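Local coordinates for putative protease (Parabacteroides distasonis ATCC 8503, PDB 3KD4), which is of unknown function but is probably an exported protease, at residues A[142-147]-A[180-185]. Residues are numbered along the deposited sequence; the frame is centred on the assembly and turned at random.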
loop_
_atom_site.group_PDB
_atom_site.type_symbol
_atom_site.label_atom_id
_atom_site.label_comp_id
_atom_site.label_asym_id
_atom_site.label_seq_id
_atom_site.Cartn_x
_atom_site.Cartn_y
_atom_site.Cartn_z
ATOM N N GLU A 142 -7.868 20.770 -15.222
ATOM C CA GLU A 142 -8.585 21.477 -14.164
ATOM C C GLU A 142 -9.307 20.500 -13.257
ATOM O O GLU A 142 -10.109 19.669 -13.721
ATOM C CB GLU A 142 -9.624 22.424 -14.749
ATOM C CG GLU A 142 -10.394 23.256 -13.697
ATOM C CD GLU A 142 -11.526 24.060 -14.340
ATOM O OE1 GLU A 142 -12.621 23.496 -14.538
ATOM O OE2 GLU A 142 -11.313 25.252 -14.645
ATOM N N CYS A 143 -9.084 20.685 -11.962
ATOM C CA CYS A 143 -9.640 19.851 -10.941
ATOM C C CYS A 143 -10.288 20.772 -9.888
ATOM O O CYS A 143 -9.593 21.596 -9.275
ATOM C CB CYS A 143 -8.553 18.983 -10.317
ATOM S SG CYS A 143 -9.181 17.959 -8.990
ATOM N N LYS A 144 -11.605 20.643 -9.734
ATOM C CA LYS A 144 -12.386 21.378 -8.729
ATOM C C LYS A 144 -12.877 20.426 -7.690
ATOM O O LYS A 144 -13.396 19.357 -8.031
ATOM C CB LYS A 144 -13.575 22.109 -9.373
ATOM C CG LYS A 144 -13.095 23.274 -10.277
ATOM C CD LYS A 144 -14.224 24.056 -10.959
ATOM C CE LYS A 144 -13.662 25.353 -11.612
ATOM N NZ LYS A 144 -13.176 26.432 -10.609
ATOM N N VAL A 145 -12.632 20.756 -6.431
ATOM C CA VAL A 145 -13.079 19.922 -5.308
ATOM C C VAL A 145 -13.787 20.806 -4.320
ATOM O O VAL A 145 -13.393 21.984 -4.099
ATOM C CB VAL A 145 -11.931 19.110 -4.628
ATOM C CG1 VAL A 145 -11.457 18.017 -5.588
ATOM C CG2 VAL A 145 -10.721 20.017 -4.195
ATOM N N SER A 146 -14.849 20.251 -3.737
ATOM C CA SER A 146 -15.767 21.014 -2.912
ATOM C C SER A 146 -16.243 20.168 -1.751
ATOM O O SER A 146 -16.551 18.990 -1.934
ATOM C CB SER A 146 -16.989 21.363 -3.783
ATOM O OG SER A 146 -17.944 22.026 -3.059
ATOM N N ILE A 147 -16.306 20.747 -0.560
ATOM C CA ILE A 147 -16.869 20.039 0.620
ATOM C C ILE A 147 -17.944 20.918 1.233
ATOM O O ILE A 147 -17.700 22.101 1.408
ATOM C CB ILE A 147 -15.800 19.771 1.673
ATOM C CG1 ILE A 147 -14.670 18.893 1.112
ATOM C CG2 ILE A 147 -16.417 19.089 2.951
ATOM C CD1 ILE A 147 -13.354 18.940 2.035
ATOM N N THR A 180 -9.529 25.020 -6.572
ATOM C CA THR A 180 -9.373 24.788 -7.998
ATOM C C THR A 180 -7.906 24.577 -8.332
ATOM O O THR A 180 -7.065 25.434 -8.067
ATOM C CB THR A 180 -9.968 25.924 -8.810
ATOM O OG1 THR A 180 -11.359 26.035 -8.485
ATOM C CG2 THR A 180 -9.843 25.647 -10.336
ATOM N N LEU A 181 -7.560 23.380 -8.808
ATOM C CA LEU A 181 -6.172 23.100 -9.190
ATOM C C LEU A 181 -6.120 23.067 -10.718
ATOM O O LEU A 181 -7.084 22.650 -11.370
ATOM C CB LEU A 181 -5.702 21.775 -8.598
ATOM C CG LEU A 181 -5.659 21.521 -7.083
ATOM C CD1 LEU A 181 -7.054 21.361 -6.447
ATOM C CD2 LEU A 181 -4.800 20.261 -6.819
ATOM N N ARG A 182 -5.030 23.565 -11.300
ATOM C CA ARG A 182 -4.867 23.576 -12.734
ATOM C C ARG A 182 -3.574 22.934 -13.138
ATOM O O ARG A 182 -2.565 23.039 -12.451
ATOM C CB ARG A 182 -4.913 24.995 -13.270
ATOM C CG ARG A 182 -6.212 25.690 -12.869
ATOM C CD ARG A 182 -6.331 27.061 -13.475
ATOM N NE ARG A 182 -7.606 27.644 -13.090
ATOM C CZ ARG A 182 -8.772 27.349 -13.662
ATOM N NH1 ARG A 182 -8.850 26.513 -14.694
ATOM N NH2 ARG A 182 -9.875 27.908 -13.215
ATOM N N ASN A 183 -3.634 22.228 -14.251
ATOM C CA ASN A 183 -2.465 21.601 -14.865
ATOM C C ASN A 183 -1.732 20.681 -13.918
ATOM O O ASN A 183 -0.558 20.831 -13.704
ATOM C CB ASN A 183 -1.542 22.691 -15.451
ATOM C CG ASN A 183 -2.280 23.575 -16.431
ATOM O OD1 ASN A 183 -2.917 23.072 -17.339
ATOM N ND2 ASN A 183 -2.250 24.890 -16.220
ATOM N N ILE A 184 -2.432 19.708 -13.357
ATOM C CA ILE A 184 -1.793 18.703 -12.525
ATOM C C ILE A 184 -1.063 17.736 -13.483
ATOM O O ILE A 184 -1.692 17.109 -14.346
ATOM C CB ILE A 184 -2.770 17.870 -11.709
ATOM C CG1 ILE A 184 -3.740 18.748 -10.899
ATOM C CG2 ILE A 184 -1.983 16.888 -10.772
ATOM C CD1 ILE A 184 -4.840 17.929 -10.116
ATOM N N PRO A 185 0.262 17.605 -13.326
ATOM C CA PRO A 185 0.984 16.698 -14.199
ATOM C C PRO A 185 0.514 15.256 -14.000
ATOM O O PRO A 185 -0.047 14.937 -12.966
ATOM C CB PRO A 185 2.460 16.910 -13.813
ATOM C CG PRO A 185 2.469 17.569 -12.532
ATOM C CD PRO A 185 1.100 18.138 -12.233
#
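Cys143 and Leu181 form the antiparallel hydrogen-bonded pair joining these strands, Cys143 N reaching Leu181 O at 2.9 Å and Leu181 N returning to Cys143 O at 2.7 Å, with the non-hydrogen-bonded pairs Glu142–Arg182 and Lys144–Thr180 on either side. Those two pairs share one face of the sheet. Glu142 and Arg182 run side by side in a salt bridge, OE2 of Glu142 meeting the edge of the guanidinium with its anti lone pair, 2.8 Å from Arg182 NH1. The bond is bent, 137° at the hydrogen, with OE2 tilted out of the guanidinium plane, the two flat groups turned 67° apart; a second, weak bond from NH2 reaches the same oxygen. One face of the guanidinium carries CG2 of Thr180, offset toward its rim. The strands, 140-150 and 174-184, are neighbours in the mixed eight-stranded sheet of the DUF3857 region, and strand 6-17 flanks the first on its other side. Lys144, its chain extended as far as CE, bends at chi4 (-69°) to give a hydrogen bond from NZ to Thr180 OG1, 2.8 Å. That ammonium lies 4.5 Å from Arg182 NH2, a like-charge approach that the nearby Glu142 carboxylate probably softens. An alanine in place of Glu142 would remove that carboxylate and probably leave the Arg182 guanidinium without its acidic mate, free to swing away from the strand. On the buried face, Cys143 CB packs 3.9 Å from Ile184 CD1, which reaches back from a G1 beta bulge in which Asn183 and Ile184 face a single residue of the neighbouring strand, while Leu181 extends onto Leu159 and Pro201.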